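Local atomic coordinates of putative acetyltransferase Ta0821 (Thermoplasma acidophilum DSM 1728, PDB entry 3C26), a protein that probably transfers acyl groups, other than amino-acyl groups, as a putative member of the GNAT acetyltransferase family. Residues A[145-150]-A[243-248]; A[174-179]-A[216-221]; A[223-228]-A[249-254]. All coordinates share one frame; numbering follows the deposited sequence.

Contact 1: residues A[145-150]-A[243-248]. With EDO (1,2-ethanediol), chain F.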
loop_
_atom_site.group_PDB
_atom_site.type_symbol
_atom_site.label_atom_id
_atom_site.label_comp_id
_atom_site.label_asym_id
_atom_site.label_seq_id
_atom_site.Cartn_x
_atom_site.Cartn_y
_atom_site.Cartn_z
ATOM N N GLU A 145 -2.356 9.910 13.496
ATOM C CA GLU A 145 -2.337 9.175 12.237
ATOM C C GLU A 145 -3.623 9.392 11.452
ATOM O O GLU A 145 -4.715 9.420 12.035
ATOM C CB GLU A 145 -2.094 7.685 12.581
ATOM C CG GLU A 145 -2.640 6.691 11.663
ATOM C CD GLU A 145 -2.065 5.310 11.916
ATOM O OE1 GLU A 145 -2.247 4.731 13.015
ATOM O OE2 GLU A 145 -1.419 4.807 11.009
ATOM N N TYR A 146 -3.471 9.568 10.133
ATOM C CA TYR A 146 -4.583 9.817 9.190
ATOM C C TYR A 146 -4.625 8.792 8.062
ATOM O O TYR A 146 -3.988 8.984 7.017
ATOM C CB TYR A 146 -4.508 11.219 8.539
ATOM C CG TYR A 146 -4.849 12.344 9.470
ATOM C CD1 TYR A 146 -4.021 12.652 10.545
ATOM C CD2 TYR A 146 -5.993 13.106 9.291
ATOM C CE1 TYR A 146 -4.342 13.674 11.439
ATOM C CE2 TYR A 146 -6.323 14.147 10.174
ATOM C CZ TYR A 146 -5.490 14.419 11.238
ATOM O OH TYR A 146 -5.798 15.435 12.086
ATOM N N PRO A 147 -5.382 7.697 8.253
ATOM C CA PRO A 147 -5.569 6.735 7.183
ATOM C C PRO A 147 -6.033 7.424 5.907
ATOM O O PRO A 147 -6.764 8.398 5.960
ATOM C CB PRO A 147 -6.661 5.814 7.727
ATOM C CG PRO A 147 -6.580 5.895 9.110
ATOM C CD PRO A 147 -6.057 7.264 9.484
ATOM N N ILE A 148 -5.565 6.912 4.772
ATOM C CA ILE A 148 -5.782 7.529 3.446
ATOM C C ILE A 148 -6.750 6.744 2.566
ATOM O O ILE A 148 -6.574 5.571 2.368
ATOM C CB ILE A 148 -4.464 7.594 2.692
ATOM C CG1 ILE A 148 -3.420 8.467 3.430
ATOM C CG2 ILE A 148 -4.700 8.146 1.275
ATOM C CD1 ILE A 148 -1.972 8.380 2.845
ATOM N N TYR A 149 -7.760 7.418 2.041
ATOM C CA TYR A 149 -8.811 6.824 1.192
ATOM C C TYR A 149 -8.859 7.562 -0.095
ATOM O O TYR A 149 -9.147 8.750 -0.112
ATOM C CB TYR A 149 -10.192 6.937 1.864
ATOM C CG TYR A 149 -10.189 6.386 3.253
ATOM C CD1 TYR A 149 -9.697 7.136 4.314
ATOM C CD2 TYR A 149 -10.601 5.068 3.502
ATOM C CE1 TYR A 149 -9.644 6.609 5.612
ATOM C CE2 TYR A 149 -10.540 4.547 4.757
ATOM C CZ TYR A 149 -10.081 5.336 5.825
ATOM O OH TYR A 149 -10.015 4.791 7.095
ATOM N N THR A 150 -8.554 6.863 -1.182
ATOM C CA THR A 150 -8.503 7.469 -2.495
ATOM C C THR A 150 -9.651 6.987 -3.342
ATOM O O THR A 150 -9.952 5.803 -3.409
ATOM C CB THR A 150 -7.157 7.223 -3.260
ATOM O OG1 THR A 150 -6.026 7.658 -2.493
ATOM C CG2 THR A 150 -7.133 8.005 -4.572
ATOM N N VAL A 243 -8.118 10.896 6.843
ATOM C CA VAL A 243 -9.089 10.836 7.940
ATOM C C VAL A 243 -8.446 10.487 9.262
ATOM O O VAL A 243 -7.677 9.576 9.346
ATOM C CB VAL A 243 -10.230 9.834 7.622
ATOM C CG1 VAL A 243 -11.310 9.868 8.700
ATOM C CG2 VAL A 243 -10.870 10.152 6.279
ATOM N N ARG A 244 -8.744 11.283 10.285
ATOM C CA ARG A 244 -8.146 11.072 11.572
ATOM C C ARG A 244 -8.463 9.654 12.045
ATOM O O ARG A 244 -9.589 9.192 11.966
ATOM C CB ARG A 244 -8.575 12.142 12.598
ATOM C CG ARG A 244 -7.772 12.028 13.927
ATOM C CD ARG A 244 -8.400 12.812 15.044
ATOM N NE ARG A 244 -8.523 14.243 14.788
ATOM C CZ ARG A 244 -7.608 15.168 15.063
ATOM N NH1 ARG A 244 -6.438 14.853 15.545
ATOM N NH2 ARG A 244 -7.879 16.428 14.812
ATOM N N LYS A 245 -7.434 8.964 12.513
ATOM C CA LYS A 245 -7.536 7.537 12.931
ATOM C C LYS A 245 -8.815 7.165 13.729
ATOM O O LYS A 245 -9.526 6.176 13.412
ATOM C CB LYS A 245 -6.274 7.158 13.702
ATOM C CG LYS A 245 -6.198 5.726 14.129
ATOM C CD LYS A 245 -6.245 4.835 12.944
ATOM C CE LYS A 245 -5.618 3.490 13.208
ATOM N NZ LYS A 245 -5.739 2.579 12.023
ATOM N N ALA A 246 -9.139 7.995 14.707
ATOM C CA ALA A 246 -10.239 7.691 15.615
ATOM C C ALA A 246 -11.535 7.643 14.871
ATOM O O ALA A 246 -12.451 6.920 15.280
ATOM C CB ALA A 246 -10.329 8.673 16.772
ATOM N N LEU A 247 -11.608 8.383 13.768
ATOM C CA LEU A 247 -12.814 8.404 12.932
ATOM C C LEU A 247 -12.813 7.283 11.895
ATOM O O LEU A 247 -13.863 6.797 11.448
ATOM C CB LEU A 247 -12.899 9.702 12.144
ATOM C CG LEU A 247 -12.944 11.045 12.842
ATOM C CD1 LEU A 247 -13.293 12.033 11.799
ATOM C CD2 LEU A 247 -13.987 11.050 13.891
ATOM N N ALA A 248 -11.605 6.943 11.466
ATOM C CA ALA A 248 -11.368 5.983 10.362
ATOM C C ALA A 248 -11.809 4.599 10.804
ATOM O O ALA A 248 -12.173 3.702 10.036
ATOM C CB ALA A 248 -9.881 5.987 9.985
HETATM C C1 EDO F . -4.298 2.142 9.397
HETATM O O1 EDO F . -3.989 3.237 10.284
HETATM C C2 EDO F . -3.614 2.268 8.031
HETATM O O2 EDO F . -2.340 1.608 8.031
HETATM O O HOH W 1 -11.171 2.556 7.934
#
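Val243 N makes a straight hydrogen bond to Pro147 O (3.0 Å), and two residues on Lys245 N reaches Glu145 O at 2.8 Å, so strand 141-153 holds the chain as strand 237-243 gives way to helix 245-248. Between these bonds Arg244 lies alongside Tyr146: Arg244 CA sits over one face of the ring, 4.0 Å from its centroid, a CH-pi contact. The arginine chain leaves with CG trans to its N (chi1 -172°) and bends at chi3 (-60°), which lays one face of the guanidinium over Tyr146 OH, 3.5 Å from Arg244 CZ. Ala248 CB presses tightly on Pro147 CG (3.4 Å) and meets the edge of the Tyr149 ring, while a water bridges Tyr149 OH and Ala248 O. Lys245 NZ donates to O1 of an ethanediol, probably from the crystallisation liquor, at 2.6 Å; O1 in turn bonds weakly to Glu145 OE2, whose main protein partner is Ser258. Farther out, Tyr146 OH pairs with Asn220 OD1, and the Arg244 guanidinium meets Asn220 O, Cys174 O, Tyr181 and, in a salt bridge, Glu144. The buried arginine charge is probably offset by Glu144, the carbonyls take its N-H groups, and several bonds fix its rotation.

Contact 2: residues A[174-179]-A[216-221]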
loop_
_atom_site.group_PDB
_atom_site.type_symbol
_atom_site.label_atom_id
_atom_site.label_comp_id
_atom_site.label_asym_id
_atom_site.label_seq_id
_atom_site.Cartn_x
_atom_site.Cartn_y
_atom_site.Cartn_z
ATOM N N CYS A 174 -6.089 19.789 17.982
ATOM C CA CYS A 174 -4.954 19.749 17.017
ATOM C C CYS A 174 -5.532 19.216 15.764
ATOM O O CYS A 174 -6.346 18.296 15.805
ATOM C CB CYS A 174 -3.786 18.895 17.464
ATOM S SG CYS A 174 -3.133 19.352 19.036
ATOM N N PHE A 175 -5.119 19.837 14.666
ATOM C CA PHE A 175 -5.654 19.601 13.337
ATOM C C PHE A 175 -4.614 19.688 12.253
ATOM O O PHE A 175 -3.623 20.364 12.379
ATOM C CB PHE A 175 -6.634 20.732 12.928
ATOM C CG PHE A 175 -7.518 21.232 14.017
ATOM C CD1 PHE A 175 -7.095 22.257 14.852
ATOM C CD2 PHE A 175 -8.817 20.742 14.143
ATOM C CE1 PHE A 175 -7.903 22.724 15.829
ATOM C CE2 PHE A 175 -9.648 21.218 15.136
ATOM C CZ PHE A 175 -9.190 22.208 15.980
ATOM N N PHE A 176 -4.904 19.001 11.161
ATOM C CA PHE A 176 -4.125 19.102 9.930
ATOM C C PHE A 176 -4.745 20.216 9.149
ATOM O O PHE A 176 -5.919 20.156 8.804
ATOM C CB PHE A 176 -4.130 17.821 9.093
ATOM C CG PHE A 176 -2.791 17.175 8.963
ATOM C CD1 PHE A 176 -1.684 17.914 8.590
ATOM C CD2 PHE A 176 -2.641 15.821 9.140
ATOM C CE1 PHE A 176 -0.435 17.338 8.428
ATOM C CE2 PHE A 176 -1.389 15.230 8.985
ATOM C CZ PHE A 176 -0.286 16.015 8.614
ATOM N N ILE A 177 -3.980 21.277 8.945
ATOM C CA ILE A 177 -4.415 22.349 8.108
ATOM C C ILE A 177 -3.305 22.695 7.114
ATOM O O ILE A 177 -2.167 22.974 7.499
ATOM C CB ILE A 177 -4.794 23.558 8.911
ATOM C CG1 ILE A 177 -5.952 23.210 9.867
ATOM C CG2 ILE A 177 -5.242 24.698 8.011
ATOM C CD1 ILE A 177 -6.528 24.427 10.548
ATOM N N ASP A 178 -3.644 22.678 5.840
ATOM C CA ASP A 178 -2.634 22.976 4.799
ATOM C C ASP A 178 -1.316 22.267 5.086
ATOM O O ASP A 178 -0.249 22.877 5.129
ATOM C CB ASP A 178 -2.397 24.476 4.689
ATOM C CG ASP A 178 -1.441 24.860 3.541
ATOM O OD1 ASP A 178 -1.394 24.168 2.537
ATOM O OD2 ASP A 178 -0.755 25.893 3.643
ATOM N N TRP A 179 -1.425 20.966 5.339
ATOM C CA TRP A 179 -0.280 20.040 5.548
ATOM C C TRP A 179 0.610 20.311 6.756
ATOM O O TRP A 179 1.757 19.852 6.837
ATOM C CB TRP A 179 0.589 19.917 4.286
ATOM C CG TRP A 179 -0.129 19.312 3.144
ATOM C CD1 TRP A 179 -0.909 19.985 2.227
ATOM C CD2 TRP A 179 -0.207 17.920 2.782
ATOM N NE1 TRP A 179 -1.449 19.102 1.354
ATOM C CE2 TRP A 179 -1.017 17.838 1.637
ATOM C CE3 TRP A 179 0.317 16.744 3.323
ATOM C CZ2 TRP A 179 -1.317 16.627 1.008
ATOM C CZ3 TRP A 179 0.026 15.539 2.679
ATOM C CH2 TRP A 179 -0.794 15.500 1.548
ATOM N N ASP A 216 -7.866 17.265 -2.232
ATOM C CA ASP A 216 -7.512 16.600 -1.004
ATOM C C ASP A 216 -8.386 17.170 0.118
ATOM O O ASP A 216 -8.600 18.381 0.178
ATOM C CB ASP A 216 -6.025 16.867 -0.626
ATOM C CG ASP A 216 -5.004 16.283 -1.621
ATOM O OD1 ASP A 216 -5.201 15.191 -2.176
ATOM O OD2 ASP A 216 -3.959 16.922 -1.830
ATOM N N LEU A 217 -8.894 16.276 0.969
ATOM C CA LEU A 217 -9.678 16.614 2.137
ATOM C C LEU A 217 -9.108 15.956 3.357
ATOM O O LEU A 217 -8.900 14.753 3.382
ATOM C CB LEU A 217 -11.184 16.232 1.964
ATOM C CG LEU A 217 -11.809 16.817 0.667
ATOM C CD1 LEU A 217 -11.751 15.833 -0.502
ATOM C CD2 LEU A 217 -13.264 17.257 0.917
ATOM N N PHE A 218 -8.824 16.763 4.361
ATOM C CA PHE A 218 -8.347 16.290 5.641
ATOM C C PHE A 218 -9.471 16.336 6.671
ATOM O O PHE A 218 -9.896 17.397 7.138
ATOM C CB PHE A 218 -7.193 17.135 6.136
ATOM C CG PHE A 218 -5.941 16.895 5.432
ATOM C CD1 PHE A 218 -5.754 17.345 4.135
ATOM C CD2 PHE A 218 -4.933 16.154 6.038
ATOM C CE1 PHE A 218 -4.569 17.110 3.480
ATOM C CE2 PHE A 218 -3.713 15.925 5.379
ATOM C CZ PHE A 218 -3.546 16.379 4.109
ATOM N N VAL A 219 -9.939 15.165 7.048
ATOM C CA VAL A 219 -11.070 15.071 7.965
ATOM C C VAL A 219 -10.538 14.977 9.364
ATOM O O VAL A 219 -10.131 13.919 9.832
ATOM C CB VAL A 219 -11.961 13.901 7.636
ATOM C CG1 VAL A 219 -13.253 13.902 8.524
ATOM C CG2 VAL A 219 -12.318 13.984 6.174
ATOM N N ASN A 220 -10.556 16.129 10.011
ATOM C CA ASN A 220 -10.076 16.302 11.395
ATOM C C ASN A 220 -11.094 15.921 12.465
ATOM O O ASN A 220 -10.741 15.603 13.600
ATOM C CB ASN A 220 -9.637 17.746 11.599
ATOM C CG ASN A 220 -8.346 18.080 10.837
ATOM O OD1 ASN A 220 -7.330 17.432 11.050
ATOM N ND2 ASN A 220 -8.397 19.072 9.946
ATOM N N ASP A 221 -12.358 16.017 12.086
ATOM C CA ASP A 221 -13.492 15.682 12.943
ATOM C C ASP A 221 -14.777 15.600 12.132
ATOM O O ASP A 221 -14.962 16.262 11.105
ATOM C CB ASP A 221 -13.676 16.677 14.110
ATOM C CG ASP A 221 -14.466 16.056 15.299
ATOM O OD1 ASP A 221 -14.977 14.899 15.159
ATOM O OD2 ASP A 221 -14.511 16.713 16.367
HETATM O O HOH W 2 -3.203 19.520 -1.096
#
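Strands 174-177 and 216-221 run nearly antiparallel (169°) with axes 7.0 Å apart, and it is the side chains of Asn220 and Phe218 that reach across to Phe176 rather than backbone hydrogen bonds. The Asn220 amide grips the backbone of Phe176 twice: Phe176 N donates to Asn220 OD1 at 2.9 Å, coming from above the carbonyl plane, and Asn220 ND2 donates to Phe176 O, also at 2.9 Å, with that oxygen close to the amide plane. Asn220 CG, anti to its own carbonyl carbon (chi1 -70°), carries the amide across to the Phe176 backbone; OD1 is also hydrogen-bonded to Tyr146 OH. With an alanine in place of Asn220, the N and O of Phe176 would probably lose their side-chain mates, and Tyr146 OH its acceptor. Phe175 sets its ring edge toward Asn220 CB. Phe218 points its CZ at the centre of the Trp179 six-membered ring, a T-shaped pair with centroids 5.0 Å apart and planes at 80°; Phe218 CD2 touches Phe176 CB at 3.6 Å, the two rings meeting obliquely. A water accepts a hydrogen bond from Trp179 NE1 and donates to Asp216 OD2, while Asp216 OD1 bonds to Thr44. Phe176, Trp179 and Phe218 thus form an aromatic cluster between the hairpin of strands 174-177 and 180-183 and strand 214-221, where Asn220 and Asp221 make a classic beta bulge opposite Phe205.

Contact 3: residues A[223-228]-A[249-254]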
loop_
_atom_site.group_PDB
_atom_site.type_symbol
_atom_site.label_atom_id
_atom_site.label_comp_id
_atom_site.label_asym_id
_atom_site.label_seq_id
_atom_site.Cartn_x
_atom_site.Cartn_y
_atom_site.Cartn_z
ATOM N N ASP A 223 -19.145 14.012 12.919
ATOM C CA ASP A 223 -20.043 13.163 13.689
ATOM C C ASP A 223 -20.420 11.974 12.851
ATOM O O ASP A 223 -20.900 10.994 13.375
ATOM C CB ASP A 223 -21.305 13.903 14.170
ATOM N N ASP A 224 -20.174 12.061 11.545
ATOM C CA ASP A 224 -20.463 10.946 10.615
ATOM C C ASP A 224 -19.565 10.971 9.382
ATOM O O ASP A 224 -19.965 11.419 8.300
ATOM C CB ASP A 224 -21.941 10.960 10.205
ATOM C CG ASP A 224 -22.304 9.832 9.273
ATOM O OD1 ASP A 224 -21.476 8.929 9.052
ATOM O OD2 ASP A 224 -23.424 9.878 8.743
ATOM N N ALA A 225 -18.353 10.461 9.560
ATOM C CA ALA A 225 -17.348 10.504 8.472
ATOM C C ALA A 225 -17.781 9.686 7.262
ATOM O O ALA A 225 -17.547 10.085 6.129
ATOM C CB ALA A 225 -15.938 10.065 8.956
ATOM N N SER A 226 -18.432 8.551 7.495
ATOM C CA SER A 226 -18.917 7.740 6.342
ATOM C C SER A 226 -19.773 8.571 5.390
ATOM O O SER A 226 -19.605 8.532 4.179
ATOM C CB SER A 226 -19.742 6.536 6.793
ATOM O OG SER A 226 -18.928 5.631 7.503
ATOM N N SER A 227 -20.699 9.338 5.956
ATOM C CA SER A 227 -21.625 10.135 5.117
ATOM C C SER A 227 -20.900 11.255 4.422
ATOM O O SER A 227 -21.193 11.609 3.270
ATOM C CB SER A 227 -22.775 10.741 5.935
ATOM O OG SER A 227 -23.741 9.764 6.235
ATOM N N PHE A 228 -19.947 11.826 5.144
ATOM C CA PHE A 228 -19.150 12.917 4.582
ATOM C C PHE A 228 -18.368 12.413 3.353
ATOM O O PHE A 228 -18.303 13.049 2.297
ATOM C CB PHE A 228 -18.205 13.534 5.628
ATOM C CG PHE A 228 -17.471 14.719 5.103
ATOM C CD1 PHE A 228 -18.026 15.984 5.176
ATOM C CD2 PHE A 228 -16.245 14.556 4.440
ATOM C CE1 PHE A 228 -17.357 17.086 4.627
ATOM C CE2 PHE A 228 -15.591 15.626 3.882
ATOM C CZ PHE A 228 -16.152 16.898 3.968
ATOM N N ASN A 249 -11.829 4.478 12.104
ATOM C CA ASN A 249 -12.120 3.220 12.750
ATOM C C ASN A 249 -13.570 2.848 12.516
ATOM O O ASN A 249 -13.949 1.692 12.579
ATOM C CB ASN A 249 -11.754 3.296 14.250
ATOM C CG ASN A 249 -10.235 3.351 14.487
ATOM O OD1 ASN A 249 -9.441 2.963 13.631
ATOM N ND2 ASN A 249 -9.838 3.823 15.651
ATOM N N GLY A 250 -14.383 3.835 12.190
ATOM C CA GLY A 250 -15.824 3.617 11.968
ATOM C C GLY A 250 -16.213 3.590 10.484
ATOM O O GLY A 250 -17.378 3.559 10.124
ATOM N N LEU A 251 -15.222 3.560 9.616
ATOM C CA LEU A 251 -15.471 3.512 8.166
ATOM C C LEU A 251 -15.436 2.054 7.657
ATOM O O LEU A 251 -14.705 1.243 8.193
ATOM C CB LEU A 251 -14.426 4.347 7.406
ATOM C CG LEU A 251 -14.511 5.866 7.526
ATOM C CD1 LEU A 251 -13.293 6.545 6.847
ATOM C CD2 LEU A 251 -15.800 6.423 6.964
ATOM N N PRO A 252 -16.218 1.713 6.613
ATOM C CA PRO A 252 -16.167 0.322 6.085
ATOM C C PRO A 252 -14.876 -0.083 5.379
ATOM O O PRO A 252 -14.444 -1.214 5.465
ATOM C CB PRO A 252 -17.303 0.284 5.045
ATOM C CG PRO A 252 -17.635 1.695 4.756
ATOM C CD PRO A 252 -17.370 2.442 6.066
ATOM N N TYR A 253 -14.279 0.826 4.657
ATOM C CA TYR A 253 -13.072 0.519 3.910
ATOM C C TYR A 253 -11.928 0.492 4.875
ATOM O O TYR A 253 -11.856 1.303 5.782
ATOM C CB TYR A 253 -12.755 1.597 2.886
ATOM C CG TYR A 253 -13.920 2.444 2.532
ATOM C CD1 TYR A 253 -14.222 3.570 3.291
ATOM C CD2 TYR A 253 -14.739 2.126 1.469
ATOM C CE1 TYR A 253 -15.298 4.358 3.010
ATOM C CE2 TYR A 253 -15.837 2.931 1.173
ATOM C CZ TYR A 253 -16.099 4.043 1.947
ATOM O OH TYR A 253 -17.183 4.851 1.672
ATOM N N VAL A 254 -11.044 -0.468 4.671
ATOM C CA VAL A 254 -9.811 -0.559 5.415
ATOM C C VAL A 254 -8.662 -0.029 4.537
ATOM O O VAL A 254 -8.319 -0.651 3.537
ATOM C CB VAL A 254 -9.517 -1.990 5.765
ATOM C CG1 VAL A 254 -8.172 -2.113 6.471
ATOM C CG2 VAL A 254 -10.650 -2.566 6.596
HETATM O O HOH W 3 -18.492 6.208 3.249
#
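Leu251 CD2 pushes against the first turn of helix 225-232, meeting Ser226 OG at 3.3 Å and Ser226 N at 3.4 Å, with Ala225 CB at 4.2 Å. With chi1 at -71° and an extended chi2 the leucine reaches the helix with this one methyl, while CD1 turns to Tyr149. Ser226 holds OG beside its own backbone N (chi1 -66°), which brings the hydroxyl to the methyl and near Pro252 CD; no hydrogen bond crosses directly between the segments. The polar link is a water that donates to Ser226 O (2.7 Å) and also bonds to Tyr253 OH. Tyr253 has an almost eclipsed first torsion (chi1 -20°), and Pro252 CG lies over the centre of one face of its ring. The helix start is capped by Asp224, the N-cap residue, whose OD1 accepts a weak bond from Ser227 N at 3.2 Å; Ser227 OG donates to Asp224 OD2 at 2.5 Å from above the carboxylate plane. Leu251 O accepts from Gln152 of the second subunit. Leu251 and Tyr253 also touch Ile229 of the helix, and both pack on Tyr149 of strand 141-153. The 249-254 segment therefore lies between helix 225-232 and that strand.

From the N terminus, strand 141-153 supplies the first side of contact 1, which closes only at 243-248, 93 residues on. Contact 2 nests inside that loop, joining the 174-177 hairpin to strand 214-221; Arg244 and Tyr146 of contact 1 reach both of its segments, and Leu247 packs on Val219. Helix 225-232 follows strand 214-221 and opens contact 3, which begins after contact 2 has closed and crosses contact 1, since its second segment comes just after 243-248. Val243 on Leu251 joins contacts 1 and 3; Leu217 on Phe228 joins 2 and 3. Together they tie the hairpin, strands 141-153, 214-221 and 237-243, and helix 225-232, with contacts 1 and 3 also reaching the second subunit.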